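Amidohydrolase (Brucella melitensis biovar Abortus, PDB 4F0L) probably acts as a metal-dependent deaminase of the amidohydrolase superfamily, with an iron(III) ion bound in the crystal and zinc the expected cofactor. Local coordinates at residues N63-A68 / C275-T280; Y114-E119 / V332-G337; A297-V302 / G310-T315; I326-N331 / G337-Q342; A367-A372 / D413-A418. One frame throughout, in Å; residues are numbered along the deposited sequence. Where two conformers were deposited one is given.

Interaction 1: N63-A68 / C275-T280. With FE (Fe (III) ion), chain E.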
# COMPACT_ATOMS: atom_id res chain seq x y z
N ASN B 63 -11.06 -8.43 11.54
CA ASN B 63 -9.63 -8.58 11.34
C ASN B 63 -9.31 -9.95 11.86
O ASN B 63 -9.11 -10.14 13.04
CB ASN B 63 -8.88 -7.47 12.09
CG ASN B 63 -7.43 -7.34 11.64
OD1 ASN B 63 -6.69 -8.33 11.58
ND2 ASN B 63 -7.03 -6.14 11.30
N LEU B 64 -9.32 -10.95 11.00
CA LEU B 64 -9.49 -12.32 11.50
C LEU B 64 -8.21 -13.00 12.04
O LEU B 64 -8.28 -14.14 12.44
CB LEU B 64 -10.18 -13.20 10.45
CG LEU B 64 -9.64 -13.32 9.04
CD1 LEU B 64 -8.13 -13.50 9.05
CD2 LEU B 64 -10.34 -14.50 8.37
N HIS B 65 -7.08 -12.29 12.10
CA HIS B 65 -5.80 -12.90 12.55
C HIS B 65 -4.84 -11.82 12.92
O HIS B 65 -4.43 -11.01 12.08
CB HIS B 65 -5.19 -13.74 11.44
CG HIS B 65 -4.00 -14.54 11.84
ND1 HIS B 65 -4.11 -15.69 12.57
CD2 HIS B 65 -2.65 -14.39 11.57
CE1 HIS B 65 -2.87 -16.20 12.78
NE2 HIS B 65 -1.99 -15.43 12.15
N SER B 66 -4.51 -11.80 14.20
CA SER B 66 -3.67 -10.80 14.84
C SER B 66 -2.81 -11.45 15.92
O SER B 66 -3.26 -12.31 16.65
CB SER B 66 -4.54 -9.71 15.46
OG SER B 66 -3.85 -8.93 16.40
N HIS B 67 -1.55 -11.03 15.98
CA HIS B 67 -0.70 -11.22 17.15
C HIS B 67 -0.39 -9.89 17.71
O HIS B 67 0.53 -9.20 17.24
CB HIS B 67 0.59 -11.94 16.78
CG HIS B 67 0.38 -13.08 15.84
ND1 HIS B 67 -0.39 -14.13 16.14
CD2 HIS B 67 0.85 -13.29 14.56
CE1 HIS B 67 -0.39 -14.99 15.09
NE2 HIS B 67 0.37 -14.47 14.13
N ALA B 68 -1.12 -9.52 18.76
CA ALA B 68 -1.14 -8.13 19.21
C ALA B 68 0.25 -7.61 19.57
O ALA B 68 0.59 -6.49 19.22
CB ALA B 68 -2.09 -7.94 20.39
N CYS B 275 -10.63 -22.04 10.13
CA CYS B 275 -10.00 -20.98 9.37
C CYS B 275 -8.50 -21.32 9.21
O CYS B 275 -7.78 -21.48 10.20
CB CYS B 275 -10.16 -19.63 10.04
SG CYS B 275 -9.43 -18.27 9.08
N LEU B 276 -8.08 -21.50 7.96
CA LEU B 276 -6.70 -21.90 7.71
C LEU B 276 -5.99 -20.65 7.35
O LEU B 276 -6.30 -20.03 6.33
CB LEU B 276 -6.60 -22.92 6.58
CG LEU B 276 -7.49 -24.16 6.65
CD1 LEU B 276 -7.07 -25.19 5.58
CD2 LEU B 276 -7.51 -24.75 8.05
N ILE B 277 -5.05 -20.25 8.19
CA ILE B 277 -4.34 -18.99 8.04
C ILE B 277 -3.23 -19.12 6.97
O ILE B 277 -2.45 -20.08 6.97
CB ILE B 277 -3.75 -18.50 9.38
CG1 ILE B 277 -4.82 -18.54 10.48
CG2 ILE B 277 -3.19 -17.07 9.25
CD1 ILE B 277 -5.99 -17.60 10.22
N HIS B 278 -3.19 -18.14 6.06
CA HIS B 278 -2.31 -18.15 4.89
C HIS B 278 -2.74 -19.09 3.80
O HIS B 278 -3.25 -18.64 2.74
CB HIS B 278 -0.82 -18.32 5.26
CG HIS B 278 -0.36 -17.37 6.33
ND1 HIS B 278 -0.45 -16.03 6.19
CD2 HIS B 278 0.16 -17.60 7.61
CE1 HIS B 278 0.00 -15.43 7.31
NE2 HIS B 278 0.36 -16.40 8.19
N ALA B 279 -2.55 -20.40 4.01
CA ALA B 279 -2.87 -21.40 3.00
C ALA B 279 -2.26 -20.94 1.67
O ALA B 279 -2.89 -21.08 0.62
CB ALA B 279 -4.37 -21.56 2.85
N THR B 280 -1.03 -20.42 1.72
CA THR B 280 -0.42 -19.72 0.59
C THR B 280 0.07 -20.67 -0.51
O THR B 280 -0.03 -20.32 -1.69
CB THR B 280 0.75 -18.86 1.06
OG1 THR B 280 0.30 -18.06 2.17
CG2 THR B 280 1.33 -18.00 -0.10
FE FE E . 0.18 -15.31 12.13
O HOH W 1 1.13 -15.51 10.18
O HOH W 2 2.43 -15.27 12.44

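Interaction 2: Y114-E119 / V332-G337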
# COMPACT_ATOMS: atom_id res chain seq x y z
N TYR B 114 -5.68 -2.15 18.86
CA TYR B 114 -7.12 -2.27 18.61
C TYR B 114 -7.71 -0.90 18.29
O TYR B 114 -8.63 -0.80 17.48
CB TYR B 114 -7.85 -2.99 19.78
CG TYR B 114 -7.38 -4.43 20.03
CD1 TYR B 114 -6.80 -5.20 19.01
CD2 TYR B 114 -7.52 -5.02 21.27
CE1 TYR B 114 -6.36 -6.49 19.24
CE2 TYR B 114 -7.11 -6.30 21.49
CZ TYR B 114 -6.52 -7.04 20.49
OH TYR B 114 -6.08 -8.33 20.71
N VAL B 115 -7.17 0.18 18.88
CA VAL B 115 -7.56 1.52 18.48
C VAL B 115 -7.23 1.77 16.99
O VAL B 115 -8.05 2.29 16.21
CB VAL B 115 -6.94 2.58 19.38
CG1 VAL B 115 -6.92 3.96 18.68
CG2 VAL B 115 -7.64 2.62 20.74
N ASP B 116 -6.01 1.44 16.60
CA ASP B 116 -5.58 1.56 15.21
C ASP B 116 -6.53 0.74 14.26
O ASP B 116 -7.00 1.22 13.22
CB ASP B 116 -4.13 1.06 15.13
CG ASP B 116 -3.28 1.84 14.18
OD1 ASP B 116 -3.83 2.15 13.10
OD2 ASP B 116 -2.06 2.07 14.49
N MET B 117 -6.82 -0.50 14.64
CA MET B 117 -7.75 -1.34 13.85
C MET B 117 -9.13 -0.69 13.75
O MET B 117 -9.69 -0.60 12.68
CB MET B 117 -7.91 -2.72 14.47
CG MET B 117 -6.68 -3.63 14.30
SD MET B 117 -6.99 -5.25 15.03
CE MET B 117 -5.56 -6.19 14.47
N LEU B 118 -9.67 -0.22 14.87
CA LEU B 118 -10.98 0.45 14.87
C LEU B 118 -10.97 1.67 13.95
O LEU B 118 -11.88 1.84 13.15
CB LEU B 118 -11.43 0.83 16.29
CG LEU B 118 -12.03 -0.30 17.12
CD1 LEU B 118 -12.09 0.01 18.61
CD2 LEU B 118 -13.46 -0.62 16.61
N GLU B 119 -9.92 2.48 14.03
CA GLU B 119 -9.78 3.65 13.17
C GLU B 119 -9.67 3.29 11.65
O GLU B 119 -10.06 4.06 10.79
CB GLU B 119 -8.62 4.52 13.62
CG GLU B 119 -8.84 5.24 14.95
CD GLU B 119 -7.70 6.21 15.30
OE1 GLU B 119 -6.71 6.26 14.51
OE2 GLU B 119 -7.81 6.95 16.33
N VAL B 332 2.20 -5.06 11.16
CA VAL B 332 3.20 -4.07 10.68
C VAL B 332 2.53 -2.82 10.11
O VAL B 332 3.04 -1.67 10.27
CB VAL B 332 4.18 -4.69 9.65
CG1 VAL B 332 3.47 -5.22 8.37
CG2 VAL B 332 5.26 -3.68 9.27
N LEU B 333 1.38 -3.00 9.47
CA LEU B 333 0.66 -1.87 8.83
C LEU B 333 -0.83 -2.21 8.79
O LEU B 333 -1.20 -3.28 8.30
CB LEU B 333 1.18 -1.60 7.38
CG LEU B 333 0.55 -0.38 6.61
CD1 LEU B 333 0.57 0.85 7.45
CD2 LEU B 333 1.28 0.01 5.35
N ILE B 334 -1.65 -1.32 9.34
CA ILE B 334 -3.06 -1.59 9.62
C ILE B 334 -3.96 -0.85 8.59
O ILE B 334 -3.93 0.35 8.55
CB ILE B 334 -3.48 -1.12 11.04
CG1 ILE B 334 -2.54 -1.67 12.13
CG2 ILE B 334 -4.94 -1.51 11.31
CD1 ILE B 334 -2.34 -3.19 12.11
N GLY B 335 -4.70 -1.58 7.76
CA GLY B 335 -5.61 -0.95 6.81
C GLY B 335 -6.41 -1.92 5.97
O GLY B 335 -5.89 -2.93 5.49
N ILE B 336 -7.70 -1.64 5.79
CA ILE B 336 -8.54 -2.51 4.94
C ILE B 336 -8.11 -2.31 3.51
O ILE B 336 -7.96 -3.27 2.78
CB ILE B 336 -10.05 -2.18 5.11
CG1 ILE B 336 -10.54 -2.56 6.52
CG2 ILE B 336 -10.85 -2.81 3.99
CD1 ILE B 336 -11.98 -2.19 6.85
N GLY B 337 -7.95 -1.07 3.09
CA GLY B 337 -7.47 -0.78 1.73
C GLY B 337 -6.11 -1.42 1.45
O GLY B 337 -5.88 -2.04 0.41

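Interaction 3: A297-V302 / G310-T315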
# COMPACT_ATOMS: atom_id res chain seq x y z
N ALA B 297 -10.38 -19.19 4.24
CA ALA B 297 -8.98 -18.80 4.04
C ALA B 297 -8.69 -17.55 4.83
O ALA B 297 -9.30 -16.50 4.58
CB ALA B 297 -8.69 -18.57 2.53
N GLY B 298 -7.78 -17.63 5.80
CA GLY B 298 -7.41 -16.48 6.62
C GLY B 298 -6.23 -15.78 5.97
O GLY B 298 -5.08 -16.09 6.28
N LEU B 299 -6.52 -14.88 5.04
CA LEU B 299 -5.48 -14.24 4.24
C LEU B 299 -4.89 -13.03 4.98
O LEU B 299 -5.63 -12.20 5.55
CB LEU B 299 -6.06 -13.81 2.89
CG LEU B 299 -6.67 -14.92 2.01
CD1 LEU B 299 -7.07 -14.37 0.63
CD2 LEU B 299 -5.67 -16.11 1.86
N CYS B 300 -3.57 -12.91 4.90
CA CYS B 300 -2.84 -11.83 5.54
C CYS B 300 -1.92 -11.19 4.52
O CYS B 300 -0.71 -11.34 4.60
CB CYS B 300 -2.06 -12.37 6.75
SG CYS B 300 -3.12 -13.25 7.97
N PRO B 301 -2.50 -10.44 3.54
CA PRO B 301 -1.71 -10.09 2.37
C PRO B 301 -0.50 -9.18 2.64
O PRO B 301 0.58 -9.40 2.07
CB PRO B 301 -2.72 -9.41 1.43
CG PRO B 301 -4.06 -9.89 1.87
CD PRO B 301 -3.96 -10.21 3.34
N VAL B 302 -0.68 -8.15 3.48
CA VAL B 302 0.44 -7.27 3.82
C VAL B 302 1.54 -7.98 4.55
O VAL B 302 2.70 -7.84 4.18
CB VAL B 302 -0.04 -6.04 4.58
CG1 VAL B 302 1.13 -5.25 5.22
CG2 VAL B 302 -0.84 -5.20 3.58
N GLY B 310 4.61 -15.60 -0.36
CA GLY B 310 4.12 -16.08 -1.64
C GLY B 310 2.76 -15.51 -1.93
O GLY B 310 2.24 -14.67 -1.18
N THR B 311 2.16 -16.01 -3.00
CA THR B 311 0.91 -15.47 -3.54
C THR B 311 -0.19 -16.53 -3.47
O THR B 311 -0.00 -17.67 -3.93
CB THR B 311 1.13 -15.04 -4.99
OG1 THR B 311 2.20 -14.11 -5.03
CG2 THR B 311 -0.13 -14.40 -5.55
N PHE B 312 -1.33 -16.17 -2.88
CA PHE B 312 -2.47 -17.11 -2.70
C PHE B 312 -3.14 -17.47 -4.04
O PHE B 312 -3.22 -16.63 -4.96
CB PHE B 312 -3.50 -16.46 -1.76
CG PHE B 312 -4.65 -17.33 -1.40
CD1 PHE B 312 -4.49 -18.41 -0.53
CD2 PHE B 312 -5.93 -17.04 -1.87
CE1 PHE B 312 -5.57 -19.20 -0.18
CE2 PHE B 312 -7.03 -17.83 -1.52
CZ PHE B 312 -6.84 -18.93 -0.69
N ASN B 313 -3.70 -18.68 -4.10
CA ASN B 313 -4.41 -19.18 -5.29
C ASN B 313 -5.84 -18.64 -5.31
O ASN B 313 -6.81 -19.41 -5.25
CB ASN B 313 -4.49 -20.71 -5.30
CG ASN B 313 -3.15 -21.34 -5.50
OD1 ASN B 313 -2.20 -20.66 -5.85
ND2 ASN B 313 -3.05 -22.65 -5.26
N ALA B 314 -5.94 -17.32 -5.42
CA ALA B 314 -7.18 -16.61 -5.14
C ALA B 314 -8.33 -16.87 -6.15
O ALA B 314 -9.48 -17.07 -5.74
CB ALA B 314 -6.88 -15.10 -5.04
N THR B 315 -8.02 -16.89 -7.44
CA THR B 315 -9.09 -17.11 -8.45
C THR B 315 -9.63 -18.55 -8.39
O THR B 315 -10.84 -18.75 -8.35
CB THR B 315 -8.65 -16.75 -9.88
OG1 THR B 315 -7.51 -17.54 -10.24
CG2 THR B 315 -8.25 -15.29 -9.94

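Interaction 4: I326-N331 / G337-Q342. With FE (Fe (III) ion), chain E.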
# COMPACT_ATOMS: atom_id res chain seq x y z
N ILE B 326 -9.54 -11.25 5.97
CA ILE B 326 -8.23 -10.64 6.08
C ILE B 326 -7.84 -10.39 7.52
O ILE B 326 -8.68 -10.07 8.38
CB ILE B 326 -8.13 -9.30 5.32
CG1 ILE B 326 -9.28 -8.34 5.71
CG2 ILE B 326 -8.10 -9.57 3.81
CD1 ILE B 326 -9.12 -6.92 5.18
N GLY B 327 -6.54 -10.56 7.77
CA GLY B 327 -5.95 -10.28 9.05
C GLY B 327 -4.64 -9.52 8.95
O GLY B 327 -3.80 -9.81 8.10
N SER B 328 -4.45 -8.58 9.87
CA SER B 328 -3.23 -7.77 9.90
C SER B 328 -2.00 -8.56 10.39
O SER B 328 -0.87 -8.18 10.12
CB SER B 328 -3.45 -6.56 10.79
OG SER B 328 -4.43 -5.71 10.24
N ASP B 329 -2.25 -9.62 11.16
CA ASP B 329 -1.24 -10.68 11.43
C ASP B 329 -0.05 -10.13 12.21
O ASP B 329 -0.13 -10.06 13.45
CB ASP B 329 -0.85 -11.40 10.13
CG ASP B 329 0.11 -12.60 10.35
OD1 ASP B 329 0.39 -12.97 11.52
OD2 ASP B 329 0.54 -13.22 9.36
N SER B 330 1.03 -9.74 11.53
CA SER B 330 2.21 -9.17 12.20
C SER B 330 1.91 -7.78 12.68
O SER B 330 2.66 -7.20 13.50
CB SER B 330 3.45 -9.12 11.27
OG SER B 330 3.28 -8.16 10.23
N ASN B 331 0.82 -7.22 12.16
CA ASN B 331 0.39 -5.87 12.57
C ASN B 331 1.42 -4.79 12.22
O ASN B 331 1.48 -3.70 12.86
CB ASN B 331 -0.00 -5.86 14.05
CG ASN B 331 -1.28 -6.71 14.31
OD1 ASN B 331 -2.24 -6.57 13.60
ND2 ASN B 331 -1.27 -7.57 15.32
N GLY B 337 -7.95 -1.07 3.09
CA GLY B 337 -7.47 -0.78 1.73
C GLY B 337 -6.11 -1.42 1.45
O GLY B 337 -5.88 -2.04 0.41
N ASP B 338 -5.22 -1.32 2.42
CA ASP B 338 -3.90 -1.88 2.29
C ASP B 338 -3.93 -3.39 2.04
O ASP B 338 -3.23 -3.86 1.15
CB ASP B 338 -3.07 -1.54 3.51
CG ASP B 338 -2.93 -0.05 3.69
OD1 ASP B 338 -2.10 0.58 3.02
OD2 ASP B 338 -3.71 0.51 4.45
N GLU B 339 -4.72 -4.12 2.82
CA GLU B 339 -4.81 -5.54 2.67
C GLU B 339 -5.48 -5.99 1.37
O GLU B 339 -4.97 -6.88 0.65
CB GLU B 339 -5.53 -6.18 3.85
CG GLU B 339 -4.83 -5.97 5.18
CD GLU B 339 -3.56 -6.78 5.38
OE1 GLU B 339 -3.22 -7.58 4.51
OE2 GLU B 339 -2.88 -6.60 6.43
N LEU B 340 -6.61 -5.39 1.06
CA LEU B 340 -7.36 -5.79 -0.12
C LEU B 340 -6.59 -5.42 -1.38
O LEU B 340 -6.55 -6.20 -2.36
CB LEU B 340 -8.76 -5.17 -0.12
CG LEU B 340 -9.69 -5.67 0.99
CD1 LEU B 340 -11.08 -5.02 0.87
CD2 LEU B 340 -9.78 -7.20 0.99
N ARG B 341 -6.03 -4.21 -1.39
CA ARG B 341 -5.24 -3.79 -2.53
C ARG B 341 -4.09 -4.76 -2.75
O ARG B 341 -3.83 -5.20 -3.89
CB ARG B 341 -4.73 -2.37 -2.28
CG ARG B 341 -4.01 -1.74 -3.40
CD ARG B 341 -3.90 -0.22 -3.20
NE ARG B 341 -3.07 0.12 -2.06
CZ ARG B 341 -3.49 0.69 -0.92
NH1 ARG B 341 -2.61 0.93 0.03
NH2 ARG B 341 -4.75 1.02 -0.70
N GLN B 342 -3.36 -5.09 -1.68
CA GLN B 342 -2.24 -6.04 -1.79
C GLN B 342 -2.68 -7.42 -2.30
O GLN B 342 -2.02 -8.01 -3.16
CB GLN B 342 -1.48 -6.14 -0.48
CG GLN B 342 -0.35 -7.18 -0.43
CD GLN B 342 0.74 -6.91 -1.44
OE1 GLN B 342 1.06 -5.76 -1.70
NE2 GLN B 342 1.29 -7.98 -2.05
FE FE E . 0.18 -15.31 12.13
O HOH W 3 -1.34 -8.63 6.95
O HOH W 4 -3.60 -4.47 8.08
O HOH W 1 1.13 -15.51 10.18
O HOH W 2 2.43 -15.27 12.44

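Interaction 5: A367-A372 / D413-A418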
# COMPACT_ATOMS: atom_id res chain seq x y z
N ALA B 367 -16.22 -6.79 -4.84
CA ALA B 367 -16.07 -8.23 -4.63
C ALA B 367 -15.17 -8.51 -3.44
O ALA B 367 -15.48 -9.36 -2.61
CB ALA B 367 -15.51 -8.90 -5.88
N LEU B 368 -14.07 -7.79 -3.33
CA LEU B 368 -13.13 -8.05 -2.26
C LEU B 368 -13.70 -7.64 -0.92
O LEU B 368 -13.55 -8.36 0.07
CB LEU B 368 -11.82 -7.32 -2.53
CG LEU B 368 -10.97 -8.00 -3.61
CD1 LEU B 368 -9.69 -7.22 -3.75
CD2 LEU B 368 -10.67 -9.47 -3.28
N PHE B 369 -14.34 -6.49 -0.88
CA PHE B 369 -14.89 -5.98 0.35
C PHE B 369 -16.01 -6.88 0.83
O PHE B 369 -16.00 -7.29 1.99
CB PHE B 369 -15.42 -4.56 0.23
CG PHE B 369 -15.92 -4.02 1.53
CD1 PHE B 369 -15.04 -3.49 2.45
CD2 PHE B 369 -17.28 -4.10 1.86
CE1 PHE B 369 -15.50 -3.00 3.68
CE2 PHE B 369 -17.73 -3.63 3.08
CZ PHE B 369 -16.84 -3.07 3.98
N ASP B 370 -16.96 -7.24 -0.04
CA ASP B 370 -18.05 -8.11 0.36
C ASP B 370 -17.49 -9.44 0.83
O ASP B 370 -17.93 -10.00 1.83
CB ASP B 370 -19.00 -8.41 -0.81
CG ASP B 370 -20.00 -7.32 -1.08
OD1 ASP B 370 -20.26 -6.42 -0.22
OD2 ASP B 370 -20.61 -7.40 -2.15
N GLY B 371 -16.57 -9.99 0.06
CA GLY B 371 -16.02 -11.32 0.37
C GLY B 371 -15.34 -11.35 1.73
O GLY B 371 -15.55 -12.27 2.53
N ALA B 372 -14.54 -10.32 2.01
CA ALA B 372 -13.75 -10.30 3.22
C ALA B 372 -14.60 -10.10 4.46
O ALA B 372 -14.30 -10.68 5.53
CB ALA B 372 -12.64 -9.26 3.14
N ASP B 413 -14.04 1.39 -4.80
CA ASP B 413 -12.83 1.39 -5.63
C ASP B 413 -11.96 2.61 -5.34
O ASP B 413 -10.73 2.52 -5.33
CB ASP B 413 -13.20 1.25 -7.10
CG ASP B 413 -13.74 -0.13 -7.44
OD1 ASP B 413 -13.35 -1.10 -6.78
OD2 ASP B 413 -14.52 -0.26 -8.38
N GLY B 414 -12.58 3.73 -5.00
CA GLY B 414 -11.85 4.96 -4.69
C GLY B 414 -11.13 4.84 -3.38
O GLY B 414 -9.97 5.22 -3.21
N TRP B 415 -11.81 4.22 -2.45
CA TRP B 415 -11.28 3.95 -1.14
C TRP B 415 -10.13 3.02 -1.21
O TRP B 415 -9.07 3.28 -0.64
CB TRP B 415 -12.38 3.31 -0.30
CG TRP B 415 -12.02 2.97 1.12
CD1 TRP B 415 -11.04 3.56 1.93
CD2 TRP B 415 -12.68 1.99 1.96
NE1 TRP B 415 -11.05 2.99 3.17
CE2 TRP B 415 -12.02 2.06 3.26
CE3 TRP B 415 -13.70 1.06 1.77
CZ2 TRP B 415 -12.40 1.23 4.31
CZ3 TRP B 415 -14.06 0.24 2.83
CH2 TRP B 415 -13.43 0.33 4.07
N ILE B 416 -10.31 1.89 -1.88
CA ILE B 416 -9.34 0.80 -1.80
C ILE B 416 -8.15 1.00 -2.73
O ILE B 416 -7.04 0.65 -2.37
CB ILE B 416 -10.01 -0.55 -2.12
CG1 ILE B 416 -10.97 -0.92 -0.98
CG2 ILE B 416 -8.96 -1.65 -2.35
CD1 ILE B 416 -11.99 -1.98 -1.36
N PHE B 417 -8.36 1.56 -3.92
CA PHE B 417 -7.30 1.65 -4.92
C PHE B 417 -6.70 3.01 -5.13
O PHE B 417 -5.58 3.11 -5.57
CB PHE B 417 -7.79 1.08 -6.26
CG PHE B 417 -8.10 -0.39 -6.20
CD1 PHE B 417 -7.07 -1.32 -6.16
CD2 PHE B 417 -9.41 -0.84 -6.11
CE1 PHE B 417 -7.33 -2.68 -6.09
CE2 PHE B 417 -9.68 -2.21 -6.02
CZ PHE B 417 -8.65 -3.13 -6.01
N ALA B 418 -7.46 4.07 -4.88
CA ALA B 418 -7.04 5.41 -5.25
C ALA B 418 -6.83 6.32 -4.07
O ALA B 418 -6.45 7.45 -4.27
CB ALA B 418 -8.03 6.04 -6.22

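Interaction 1: N63-A68 / C275-T280
Ile277 lays its CG2 methyl over the middle of the His65 imidazole, 3.5 Å from the ring centroid and 5° off the ring normal, a CH-pi contact by both measures. The branch gets there because CG2 stands anti to the backbone N of Ile277, while CG1, at chi1 -50°, swings beside that N and carries the other arm along the ring: CD1 lies 3.6 Å from His65 ND1. Both arms of the isoleucine therefore press on the same imidazole. His65 reaches the metal with CG anti to its own backbone N (chi1 -172°), and NE2 binds the iron(III) ion at 2.2 Å. His67 NE2 binds the ion at the same 2.2 Å; His241, Asp329 and two waters complete the site. One strand residue earlier than His65, Leu64 CD2 meets Cys275 SG at 3.9 Å, an apolar touch between strand 56-66 and strand 274-276. The two histidines form the HxH motif at the end of the first barrel strand in amidohydrolases. Packed by Ile277 on one face and met edge-to-face by Phe128, the His65 ring, tied to the metal through NE2, is probably also limited in its rotation by these two neighbours, which would help hold NE2 in place for the metal.

Interaction 2: Y114-E119 / V332-G337
Ile334 packs against helix 103-119 from the loop that follows the metal-binding Asp329 in this TIM-barrel amidohydrolase, just before helix 336-351, whose N-cap position is Gly335. Its side chain can be followed outward. CB lies 3.9 Å from Asp116 OD1, so the carboxylate here borders on carbon. At CB the chain forks. With chi1 at -52°, CG1 turns beside the backbone N and comes 4.1 Å from Asp116 CG, whereas CG2, anti to that N, reaches the helix backbone, 3.8 Å from Met117 CA and 3.9 Å from Asp116 O. CD1, at the end of the CG1 arm, leaves the helix and turns to Ser328 in the metal-site loop. The isoleucine crosses both helix residues at a slant. Asp116 uses its other oxygen, OD2, for a hydrogen bond with Tyr71 OH. Met117, extended beyond CG, runs on toward Asn63, Ser66 and Asn331, its side chain about 8 Å from that of His65. Nearby Leu333 packs on Phe417 of the second subunit. The one apolar side-chain pair across the two segments is Met117 CG with Ile334 CG2, 4.1 Å apart.

Interaction 3: A297-V302 / G310-T315
Leu299 and Phe312 meet nearly at a right angle, the leucine pointing one methyl down onto the face of the phenyl ring. CD2 stands 3.5 Å from the ring centroid and 11° off its normal, which places it over the centre and qualifies the pair as a CH-pi contact. Distances to individual ring atoms agree: CD2 is 3.5 Å from Phe312 CD1 but still only 4.0 Å from Phe312 CZ, as expected for a methyl seated above a ring and not beside it. The second methyl, CD1, lies farther out, 3.8 Å from Phe312 CD2. Phe312 presents that face because a chi1 of -175° swings its ring out from the main chain of the loop toward the strand. Ala297, two residues earlier in strand 296-299 and likewise directed at the phenylalanine, adds its CB at 3.7 Å from Phe312 CZ, approaching the ring obliquely. Thus two residues of one strand share a single ring, one at its centre and one near its far end. All three residues are buried, and 132 Å² of surface is lost between the segments. Phe317, in helix 314-319, meets Phe312 edge-to-face, and Phe324 of the neighbouring strand touches both Ala297 and Leu299, so an apolar cluster continues on each segment's own side. Asn313, just after the ring, is the centre of an inverse gamma turn and occupies the N-cap position of helix 314-319. Packing a strand's outward side chains under the segment that leads into a following helix is characteristic of the strand-helix layering of a TIM barrel.

Interaction 4: I326-N331 / G337-Q342
Glu339 OE2 is gripped by two waters that carry the helix carboxylate across to the metal-site loop. Water 3 donates to it at 2.6 Å and lies 3.0 Å from Gly327 O, although more acceptors surround this water than it has protons, so not every acceptor within reach of it can be served at once. Water 4 is clearer: it donates to Glu339 OE2 at 2.8 Å and accepts from Ser328 OG at 2.6 Å. Direct approach is looser, with OE2 3.7 Å from Ser328 CA. The carboxylate reaches this position through a bend at chi2 (-73°), which turns the chain from the helix surface along the loop. Its other oxygen, OE1, accepts a hydrogen bond from Val302 N at the start of helix 301-306. Beneath the polar end lies an apolar base: Ile326 CD1 touches Glu339 CB at 3.9 Å, while Ile326 CG2 meets Leu340 CD2 at 4.0 Å, the isoleucine and leucine crossing at about a right angle. Two residues after Gly327, Asp329 OD1 binds the iron(III) ion at 2.4 Å. Asn63 OD1 holds Ser328 N, and the backbone N of Asp329 is hydrogen-bonded to His65 O. Glu339 is thus linked through water to Gly327 and Ser328, the residues leading into the metal ligand, and not to the metal itself. Through ordered water and a buried carboxylate, the helix that follows the last barrel strand probably helps fix the path of the Asp329 loop.

Interaction 5: A367-A372 / D413-A418
This is a small, buried aromatic contact between two helices on the outside of the TIM barrel, joining helix 364-379 to helix 408-417 at a distance from the metal site. Phe369 and Trp415 supply its closest approach, and the backbones stay well apart, with the CA atoms of Phe369 and Ile416 9.0 Å from each other. Both aromatic side chains leave their helices in the same way, with chi1 close to 180° (-177° for Phe369 and -179° for Trp415), which directs each ring toward the opposite helix. The ring centroids, taken with the six-membered ring of the indole, are 5.8 Å apart and the planes are inclined at 54°, a geometry intermediate between stacked and perpendicular. Relative to the indole, Phe369 CE1 lies at the edge, near the plane. Leu368 and Ile416 also point into the interface, with less intimate approach. Phe369 continues onto Val58 and Met61 of strand 56-66, while Trp415 rests on Ile336 and Ile416 on Leu340, so helix 336-351 forms a third wall. The touch is carried by few atoms: Phe369 CE1 lies 3.6 Å from Trp415 CZ3 and 3.9 Å from Trp415 CH2.

In the fold
From the N terminus, strand 56-66 opens interaction 1, which closes some 207 residues later at strand 274-276 and spans the barrel at the metal. Helix 103-119 opens interaction 2 within that span, but its partner 332-337 comes after it, so the two cross. Interaction 3 is a short local closure lying wholly between the two segments of interaction 2. Interaction 4 starts before 332-337 and ends after it, so it too crosses interaction 2, and both include Gly337. Interaction 5 follows all the others in the chain. Interactions 1 and 4 share the iron, interactions 1 and 3 adjoining strands, and helix 336-351 links interactions 2 and 4 to the helix pair of interaction 5.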